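Local coordinates for protein cellulose 1,4-beta-cellobiosidase (Thermobifida fusca, PDB 4JJJ) that probably hydrolyses cellulose to cellobiose as a cellobiohydrolase, this chain being the family 48 glycoside hydrolase catalytic domain with an (alpha/alpha)6 fold, at residues Q109-G114 with G178-V183; I187-C192 with D205-D210; D401-P404 with P409-N412. The protein carries 1 engineered substitution. All coordinates share one frame; numbering follows the deposited sequence.

Contact 1 (Q109-G114 with G178-V183); sequences QPNADG and GARESV. With CA (calcium ion), chain E.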
loop_
_atom_site.group_PDB
_atom_site.type_symbol
_atom_site.label_atom_id
_atom_site.label_comp_id
_atom_site.label_asym_id
_atom_site.label_seq_id
_atom_site.Cartn_x
_atom_site.Cartn_y
_atom_site.Cartn_z
ATOM N N GLN A 109 10.372 -0.712 18.423
ATOM C CA GLN A 109 11.704 -1.147 18.860
ATOM C C GLN A 109 12.633 -1.263 17.656
ATOM O O GLN A 109 12.202 -1.544 16.485
ATOM C CB GLN A 109 11.558 -2.475 19.614
ATOM C CG GLN A 109 10.598 -2.486 20.759
ATOM C CD GLN A 109 11.219 -1.839 21.983
ATOM O OE1 GLN A 109 12.428 -1.533 21.986
ATOM N NE2 GLN A 109 10.388 -1.473 22.945
ATOM N N PRO A 110 13.941 -1.215 17.869
ATOM C CA PRO A 110 14.847 -1.249 16.690
ATOM C C PRO A 110 14.966 -2.573 15.924
ATOM O O PRO A 110 15.309 -2.562 14.700
ATOM C CB PRO A 110 16.184 -0.868 17.284
ATOM C CG PRO A 110 16.027 -0.582 18.723
ATOM C CD PRO A 110 14.610 -0.824 19.122
ATOM N N ASN A 111 14.656 -3.692 16.586
ATOM C CA ASN A 111 14.622 -4.977 15.941
ATOM C C ASN A 111 13.535 -5.824 16.590
ATOM O O ASN A 111 12.905 -5.454 17.586
ATOM C CB ASN A 111 16.008 -5.647 15.971
ATOM C CG ASN A 111 16.274 -6.586 14.840
ATOM O OD1 ASN A 111 15.361 -6.914 14.036
ATOM N ND2 ASN A 111 17.542 -7.023 14.667
ATOM N N ALA A 112 13.192 -6.924 15.915
ATOM C CA ALA A 112 12.097 -7.814 16.294
ATOM C C ALA A 112 12.232 -8.403 17.719
ATOM O O ALA A 112 11.219 -8.620 18.407
ATOM C CB ALA A 112 12.017 -8.959 15.268
ATOM N N ASP A 113 13.483 -8.537 18.133
ATOM C CA ASP A 113 13.791 -8.979 19.516
ATOM C C ASP A 113 13.401 -8.011 20.596
ATOM O O ASP A 113 13.392 -8.359 21.806
ATOM C CB ASP A 113 15.260 -9.390 19.669
ATOM C CG ASP A 113 16.222 -8.295 19.433
ATOM O OD1 ASP A 113 15.902 -7.244 18.875
ATOM O OD2 ASP A 113 17.370 -8.477 19.869
ATOM N N GLY A 114 13.003 -6.785 20.237
ATOM C CA GLY A 114 12.407 -5.882 21.219
ATOM C C GLY A 114 10.960 -6.068 21.613
ATOM O O GLY A 114 10.387 -5.364 22.475
ATOM N N GLY A 178 8.238 -3.655 13.817
ATOM C CA GLY A 178 9.131 -2.534 13.540
ATOM C C GLY A 178 9.890 -2.590 12.212
ATOM O O GLY A 178 9.612 -3.425 11.285
ATOM N N ALA A 179 10.782 -1.647 12.036
ATOM C CA ALA A 179 11.442 -1.443 10.808
ATOM C C ALA A 179 12.264 -2.523 10.237
ATOM O O ALA A 179 12.526 -2.579 9.030
ATOM C CB ALA A 179 12.293 -0.159 10.879
ATOM N N ARG A 180 12.761 -3.425 11.105
ATOM C CA ARG A 180 13.690 -4.434 10.669
ATOM C C ARG A 180 12.983 -5.728 10.463
ATOM O O ARG A 180 13.612 -6.705 10.174
ATOM C CB ARG A 180 14.843 -4.546 11.716
ATOM C CG ARG A 180 15.835 -3.407 11.546
ATOM C CD ARG A 180 17.118 -3.654 12.348
ATOM N NE ARG A 180 17.869 -4.781 11.883
ATOM C CZ ARG A 180 19.057 -5.141 12.387
ATOM N NH1 ARG A 180 19.617 -4.411 13.370
ATOM N NH2 ARG A 180 19.681 -6.220 11.925
ATOM N N GLU A 181 11.680 -5.749 10.643
ATOM C CA GLU A 181 10.948 -7.018 10.457
ATOM C C GLU A 181 10.506 -7.049 8.954
ATOM O O GLU A 181 9.509 -6.405 8.594
ATOM C CB GLU A 181 9.755 -7.105 11.387
ATOM C CG GLU A 181 8.989 -8.399 11.254
ATOM C CD GLU A 181 7.660 -8.392 11.913
ATOM O OE1 GLU A 181 6.873 -7.376 11.779
ATOM O OE2 GLU A 181 7.330 -9.333 12.742
ATOM N N SER A 182 11.217 -7.823 8.141
ATOM C CA SER A 182 10.863 -8.010 6.746
ATOM C C SER A 182 9.685 -9.010 6.579
ATOM O O SER A 182 9.172 -9.605 7.528
ATOM C CB SER A 182 12.030 -8.554 6.067
ATOM O OG SER A 182 12.170 -9.985 6.254
ATOM N N VAL A 183 9.230 -9.111 5.317
ATOM C CA VAL A 183 8.162 -10.087 4.929
ATOM C C VAL A 183 8.516 -11.482 5.376
ATOM O O VAL A 183 7.664 -12.347 5.611
ATOM C CB VAL A 183 7.943 -9.986 3.397
ATOM C CG1 VAL A 183 9.203 -10.387 2.642
ATOM C CG2 VAL A 183 6.674 -10.729 2.985
HETATM CA CA CA E . 15.334 -8.149 9.436
HETATM O O HOH W 1 12.312 -3.673 14.072
HETATM O O HOH W 2 11.900 -0.047 14.227
HETATM O O HOH W 3 15.764 -8.402 11.725
HETATM O O HOH W 4 16.928 -6.206 9.475
#

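Contact 2 (I187-C192 with D205-D210); sequences IPHPSC and DLFTDD. With BGC (beta-D-glucopyranose), chain D; BGC (beta-D-glucopyranose), chain B; BGC (beta-D-glucopyranose), chain C.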
loop_
_atom_site.group_PDB
_atom_site.type_symbol
_atom_site.label_atom_id
_atom_site.label_comp_id
_atom_site.label_asym_id
_atom_site.label_seq_id
_atom_site.Cartn_x
_atom_site.Cartn_y
_atom_site.Cartn_z
ATOM N N ILE A 187 5.129 -13.181 11.982
ATOM C CA ILE A 187 4.305 -14.308 12.430
ATOM C C ILE A 187 2.846 -13.911 12.038
ATOM O O ILE A 187 2.197 -13.075 12.678
ATOM C CB ILE A 187 4.457 -14.601 13.951
ATOM C CG1 ILE A 187 5.924 -14.905 14.255
ATOM C CG2 ILE A 187 3.459 -15.673 14.326
ATOM C CD1 ILE A 187 6.222 -14.846 15.722
ATOM N N PRO A 188 2.337 -14.519 10.912
ATOM C CA PRO A 188 0.977 -14.250 10.527
ATOM C C PRO A 188 -0.019 -14.609 11.631
ATOM O O PRO A 188 0.113 -15.652 12.257
ATOM C CB PRO A 188 0.755 -15.046 9.219
ATOM C CG PRO A 188 2.180 -15.252 8.722
ATOM C CD PRO A 188 2.982 -15.510 10.030
ATOM N N HIS A 189 -0.999 -13.766 11.744
ATOM C CA HIS A 189 -1.969 -13.849 12.832
ATOM C C HIS A 189 -3.334 -13.299 12.460
ATOM O O HIS A 189 -3.519 -12.528 11.491
ATOM C CB HIS A 189 -1.394 -13.147 14.059
ATOM C CG HIS A 189 -1.079 -11.705 13.844
ATOM N ND1 HIS A 189 0.102 -11.244 13.300
ATOM C CD2 HIS A 189 -1.850 -10.632 14.015
ATOM C CE1 HIS A 189 0.059 -9.927 13.197
ATOM N NE2 HIS A 189 -1.099 -9.521 13.648
ATOM N N PRO A 190 -4.364 -13.711 13.224
ATOM C CA PRO A 190 -5.725 -13.251 12.900
ATOM C C PRO A 190 -5.920 -11.787 13.399
ATOM O O PRO A 190 -5.483 -11.396 14.530
ATOM C CB PRO A 190 -6.615 -14.139 13.765
ATOM C CG PRO A 190 -5.747 -14.535 14.903
ATOM C CD PRO A 190 -4.357 -14.663 14.375
ATOM N N SER A 191 -6.586 -10.980 12.583
ATOM C CA SER A 191 -6.980 -9.650 13.026
ATOM C C SER A 191 -7.954 -9.667 14.252
ATOM O O SER A 191 -7.966 -8.773 15.090
ATOM C CB SER A 191 -7.658 -8.904 11.884
ATOM O OG SER A 191 -6.701 -8.810 10.834
ATOM N N CYS A 192 -8.815 -10.670 14.277
ATOM C CA CYS A 192 -9.736 -10.892 15.383
ATOM C C CYS A 192 -9.229 -12.066 16.150
ATOM O O CYS A 192 -9.337 -13.190 15.628
ATOM C CB CYS A 192 -11.098 -11.144 14.826
ATOM S SG CYS A 192 -12.386 -11.275 16.139
ATOM N N ASP A 205 0.652 -11.492 22.805
ATOM C CA ASP A 205 1.818 -11.276 23.551
ATOM C C ASP A 205 3.104 -11.580 22.881
ATOM O O ASP A 205 4.169 -11.560 23.545
ATOM C CB ASP A 205 1.736 -11.978 24.961
ATOM C CG ASP A 205 1.451 -13.496 24.880
ATOM O OD1 ASP A 205 1.340 -14.029 23.774
ATOM O OD2 ASP A 205 1.499 -14.178 25.964
ATOM N N LEU A 206 3.099 -11.781 21.532
ATOM C CA LEU A 206 4.330 -11.735 20.767
ATOM C C LEU A 206 4.699 -10.241 20.543
ATOM O O LEU A 206 5.797 -9.917 20.233
ATOM C CB LEU A 206 4.031 -12.364 19.384
ATOM C CG LEU A 206 3.827 -13.877 19.365
ATOM C CD1 LEU A 206 3.211 -14.355 18.048
ATOM C CD2 LEU A 206 5.119 -14.568 19.548
ATOM N N PHE A 207 3.670 -9.395 20.598
ATOM C CA PHE A 207 3.710 -8.048 20.087
ATOM C C PHE A 207 3.638 -6.956 21.124
ATOM O O PHE A 207 4.398 -6.010 21.025
ATOM C CB PHE A 207 2.679 -7.861 18.973
ATOM C CG PHE A 207 2.746 -8.937 17.918
ATOM C CD1 PHE A 207 3.910 -9.214 17.265
ATOM C CD2 PHE A 207 1.617 -9.683 17.560
ATOM C CE1 PHE A 207 3.996 -10.190 16.284
ATOM C CE2 PHE A 207 1.666 -10.660 16.605
ATOM C CZ PHE A 207 2.849 -10.882 15.932
ATOM N N THR A 208 2.724 -7.057 22.069
ATOM C CA THR A 208 2.471 -6.027 23.100
ATOM C C THR A 208 2.682 -6.674 24.465
ATOM O O THR A 208 2.226 -7.788 24.666
ATOM C CB THR A 208 1.079 -5.563 22.925
ATOM O OG1 THR A 208 0.922 -4.989 21.605
ATOM C CG2 THR A 208 0.700 -4.469 23.893
ATOM N N ASP A 209 3.386 -5.961 25.329
ATOM C CA ASP A 209 3.693 -6.411 26.709
ATOM C C ASP A 209 2.723 -5.681 27.604
ATOM O O ASP A 209 2.801 -4.471 27.797
ATOM C CB ASP A 209 5.130 -6.082 27.019
ATOM C CG ASP A 209 5.604 -6.633 28.358
ATOM O OD1 ASP A 209 4.819 -7.356 28.973
ATOM O OD2 ASP A 209 6.780 -6.313 28.686
ATOM N N ASP A 210 1.719 -6.412 28.105
ATOM C CA ASP A 210 0.690 -5.853 28.923
ATOM C C ASP A 210 0.506 -6.834 30.058
ATOM O O ASP A 210 0.808 -8.015 29.932
ATOM C CB ASP A 210 -0.579 -5.676 28.116
ATOM C CG ASP A 210 -1.553 -4.708 28.741
ATOM O OD1 ASP A 210 -1.464 -4.413 29.969
ATOM O OD2 ASP A 210 -2.437 -4.256 27.972
HETATM C C2 BGC D . -4.701 0.270 23.611
HETATM C C3 BGC D . -4.863 0.154 25.143
HETATM C C4 BGC D . -4.959 -1.325 25.545
HETATM C C5 BGC D . -3.801 -2.148 24.920
HETATM C C6 BGC D . -3.705 -3.646 25.220
HETATM C C1 BGC D . -3.569 -0.606 23.139
HETATM O O2 BGC D . -4.493 1.615 23.346
HETATM O O3 BGC D . -6.086 0.826 25.562
HETATM O O4 BGC D . -4.612 -1.404 26.996
HETATM O O5 BGC D . -3.906 -1.979 23.460
HETATM O O6 BGC D . -2.381 -4.149 25.411
HETATM C C2 BGC B . -5.234 -2.172 29.074
HETATM C C3 BGC B . -6.289 -2.178 30.178
HETATM C C4 BGC B . -7.024 -0.826 30.195
HETATM C C5 BGC B . -7.575 -0.482 28.797
HETATM C C6 BGC B . -8.447 0.761 28.838
HETATM C C1 BGC B . -5.794 -1.585 27.738
HETATM O O2 BGC B . -4.804 -3.526 28.939
HETATM O O3 BGC B . -5.586 -2.437 31.451
HETATM O O4 BGC B . -8.039 -0.871 31.219
HETATM O O5 BGC B . -6.354 -0.236 27.981
HETATM O O6 BGC B . -7.443 1.740 28.943
HETATM C C2 BGC C . -1.360 -2.654 19.563
HETATM C C3 BGC C . -2.528 -2.332 20.488
HETATM C C4 BGC C . -2.392 -0.885 21.029
HETATM C C5 BGC C . -2.227 0.074 19.847
HETATM C C6 BGC C . -1.917 1.534 20.321
HETATM C C1 BGC C . -1.331 -1.628 18.432
HETATM O O2 BGC C . -1.605 -3.943 19.035
HETATM O O3 BGC C . -2.487 -3.282 21.578
HETATM O O4 BGC C . -3.586 -0.481 21.698
HETATM O O5 BGC C . -1.109 -0.357 19.061
HETATM O O6 BGC C . -0.656 1.633 20.982
#

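Contact 3 (D401-P404 with P409-N412); sequences DWQP and PPSN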
loop_
_atom_site.group_PDB
_atom_site.type_symbol
_atom_site.label_atom_id
_atom_site.label_comp_id
_atom_site.label_asym_id
_atom_site.label_seq_id
_atom_site.Cartn_x
_atom_site.Cartn_y
_atom_site.Cartn_z
ATOM N N ASP A 401 13.595 10.952 5.905
ATOM C CA ASP A 401 13.852 9.535 6.055
ATOM C C ASP A 401 13.991 8.928 4.647
ATOM O O ASP A 401 13.075 8.905 3.862
ATOM C CB ASP A 401 12.791 8.762 6.842
ATOM C CG ASP A 401 13.268 7.413 7.341
ATOM O OD1 ASP A 401 14.177 6.836 6.706
ATOM O OD2 ASP A 401 12.718 6.989 8.406
ATOM N N TRP A 402 15.230 8.541 4.340
ATOM C CA TRP A 402 15.530 7.962 3.031
ATOM C C TRP A 402 14.882 6.545 2.793
ATOM O O TRP A 402 14.803 6.082 1.694
ATOM C CB TRP A 402 16.994 7.769 2.819
ATOM C CG TRP A 402 17.751 6.813 3.685
ATOM C CD1 TRP A 402 18.177 6.995 4.948
ATOM C CD2 TRP A 402 18.084 5.450 3.322
ATOM N NE1 TRP A 402 18.807 5.860 5.394
ATOM C CE2 TRP A 402 18.815 4.921 4.383
ATOM C CE3 TRP A 402 17.920 4.704 2.172
ATOM C CZ2 TRP A 402 19.251 3.591 4.405
ATOM C CZ3 TRP A 402 18.389 3.429 2.135
ATOM C CH2 TRP A 402 19.041 2.865 3.280
ATOM N N GLN A 403 14.349 5.987 3.895
ATOM C CA GLN A 403 13.764 4.648 3.906
ATOM C C GLN A 403 12.559 4.602 4.867
ATOM O O GLN A 403 12.517 3.909 5.841
ATOM C CB GLN A 403 14.793 3.556 4.278
ATOM C CG GLN A 403 15.606 3.902 5.545
ATOM C CD GLN A 403 16.499 2.794 6.003
ATOM O OE1 GLN A 403 16.496 1.639 5.474
ATOM N NE2 GLN A 403 17.161 3.066 7.170
ATOM N N PRO A 404 11.523 5.384 4.579
ATOM C CA PRO A 404 10.393 5.405 5.543
ATOM C C PRO A 404 9.845 4.048 5.901
ATOM O O PRO A 404 9.587 3.255 5.012
ATOM C CB PRO A 404 9.340 6.250 4.778
ATOM C CG PRO A 404 10.127 7.080 3.825
ATOM C CD PRO A 404 11.211 6.188 3.355
ATOM N N PRO A 409 13.487 -4.563 3.055
ATOM C CA PRO A 409 14.483 -3.690 2.505
ATOM C C PRO A 409 14.115 -2.202 2.704
ATOM O O PRO A 409 12.984 -1.871 2.960
ATOM C CB PRO A 409 14.407 -4.026 1.026
ATOM C CG PRO A 409 12.966 -4.238 0.783
ATOM C CD PRO A 409 12.524 -5.011 2.004
ATOM N N PRO A 410 15.118 -1.335 2.524
ATOM C CA PRO A 410 14.805 0.107 2.503
ATOM C C PRO A 410 13.644 0.389 1.567
ATOM O O PRO A 410 13.689 0.005 0.418
ATOM C CB PRO A 410 16.097 0.717 2.042
ATOM C CG PRO A 410 17.178 -0.289 2.461
ATOM C CD PRO A 410 16.530 -1.600 2.167
ATOM N N SER A 411 12.610 1.053 2.107
ATOM C CA SER A 411 11.309 1.154 1.496
ATOM C C SER A 411 11.285 1.927 0.182
ATOM O O SER A 411 10.335 1.780 -0.613
ATOM C CB SER A 411 10.282 1.795 2.382
ATOM O OG SER A 411 10.677 3.149 2.635
ATOM N N ASN A 412 12.251 2.810 -0.092
ATOM C CA ASN A 412 12.257 3.587 -1.311
ATOM C C ASN A 412 13.294 3.152 -2.360
ATOM O O ASN A 412 13.548 3.840 -3.361
ATOM C CB ASN A 412 12.388 5.121 -1.054
ATOM C CG ASN A 412 11.890 5.944 -2.184
ATOM O OD1 ASN A 412 10.851 5.646 -2.820
ATOM N ND2 ASN A 412 12.639 7.064 -2.454
HETATM O O HOH W 5 14.962 7.545 -0.627
HETATM O O HOH W 6 14.904 3.489 0.553
#

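Contact 1 (Q109-G114 with G178-V183)
The amide of N111 lies flat over one face of the R180 guanidinium: the two planes are 20° apart, and ND2 of N111 sits 3.3 Å from CZ of R180, above the centre of the group. At the guanidinium edge, in plane, a water accepts from NE. The stacked ND2 makes no hydrogen bond to the arginine; it donates instead to the backbone O of S559. CD of R180 lies 3.2 Å from the carbonyl O of P110, and the bend at chi3 (65°) turns NE and the guanidinium toward the N111 amide. OD1 of N111 takes the amide N-H of A112 at 2.9 Å, a bond tilted 35° out of the carbonyl plane, and also receives a second water. Further along, two more waters join the backbones: both donate to the O of Q109, one accepting from the N of A179 and the other from the N of R180. Calcium is bound by the O of R180 at 2.4 Å and by the waters held at R180 NE and N111 OD1, with E185, D408 and E560 also coordinating. N111 is thus second-shell: its OD1 probably orients the calcium-bound water that donates to it, and the cation may strengthen that bond by polarising the water.

Contact 2 (I187-C192 with D205-D210)
I187 and L206 meet through their methyl ends, CD1 of I187 lying 3.8 Å from CD1 of L206, with the two side chains crossing at about a right angle. Beside them the H189 and F207 rings form the second half of a buried core. Their planes are inclined at 48° and their centroids are 4.9 Å apart. CE2 of F207 stands over one face of the imidazole, displaced toward its rim, and CB of L206 covers the centre of one phenyl face at 3.7 Å.

The imidazole is fixed in rotation by a carbonyl of its own segment, two residues back: ND1 of H189 donates to the O of I187 at 2.9 Å with an N-H...O angle of 172°, and the acceptor lies in the ring plane. A chi1 of 60° sets CG between the backbone N and carbonyl carbon, turning ND1 back to that oxygen. The same oxygen approaches the F207 edge near CZ.

Away from this core the segments diverge. T208, D209 and D210 make no contact with 187-192; D209 is exposed, while its neighbours turn to sugar. OD2 of D210 accepts from O6 of the chain D glucose at 2.6 Å and from O2 of the chain B glucose at 2.7 Å, bridging adjacent units. T208 borders the chain D sugar through CG2. Backbone bonds of F207 and D209 to S117 complete the short parallel pair of strands 117-118 and 208-209. T208 and D210 belong to the glycan pocket of the family 48 catalytic domain, and the hydrophobic core lies behind this part of its wall.

Contact 3 (D401-P404 with P409-N412)
Van der Waals packing brings W402 and Q403 against the P410 ring. CZ3 of W402 lies 3.6 Å from CB of P410, an apolar contact; the two side chains run side by side and point the same way, the proline approaching the indole obliquely. CB of Q403 is 3.8 Å from CB of P410. On one indole face CG of Q403 sits 3.5 Å above the plane, over its centre, and from there the extended glutamine carries its polar OE1 to 3.6 Å from CB of P410. Tryptophan and glutamine thus pack on each other as well as on the proline.

One direct hydrogen bond crosses the contact. OG of S411 donates to the carbonyl O of P404 at 2.6 Å, meeting it at a C=O...O angle of 127° and tilted 21° from the carbonyl plane. With chi1 at 64°, the hydroxyl lies between its own backbone N and carbonyl carbon and is directed at the P404 backbone.

Water supplies the remaining polar links. Two waters donate to the O of W402; one accepts from the backbone N of N412 and the other from its ND2. That amide is also held by Q324 through OD1 and by the O of I373 through ND2.

Within 401-404, OD1 of D401 accepts from the N of Q403 at 2.9 Å, an Asx turn. The contact joins two parts of the irregular, proline-rich connection between strand 398-401 and helix 416-432 in the (alpha/alpha)6 catalytic domain.

Overall arrangement
Contacts 1 and 2 adjoin in sequence, the chain passing from the calcium ligand R180 through E185 to the buried core at I187 and H189; their centres are about 14 Å apart. The centre of contact 3 is also about 14 Å from that of contact 1, nearest atoms about 5 Å apart without touching; D408, in the connection between its segments, shares the calcium with R180. Contacts 2 and 3 are more distant, with centres about 25 Å apart. Bound sugar lies near all three: D210 of contact 2 bonds it directly, while a bound glucose lies about 5 Å from G178 in contact 1, about 5 Å from the H189 side chain in contact 2 and about 8 Å from the S411 side chain in contact 3.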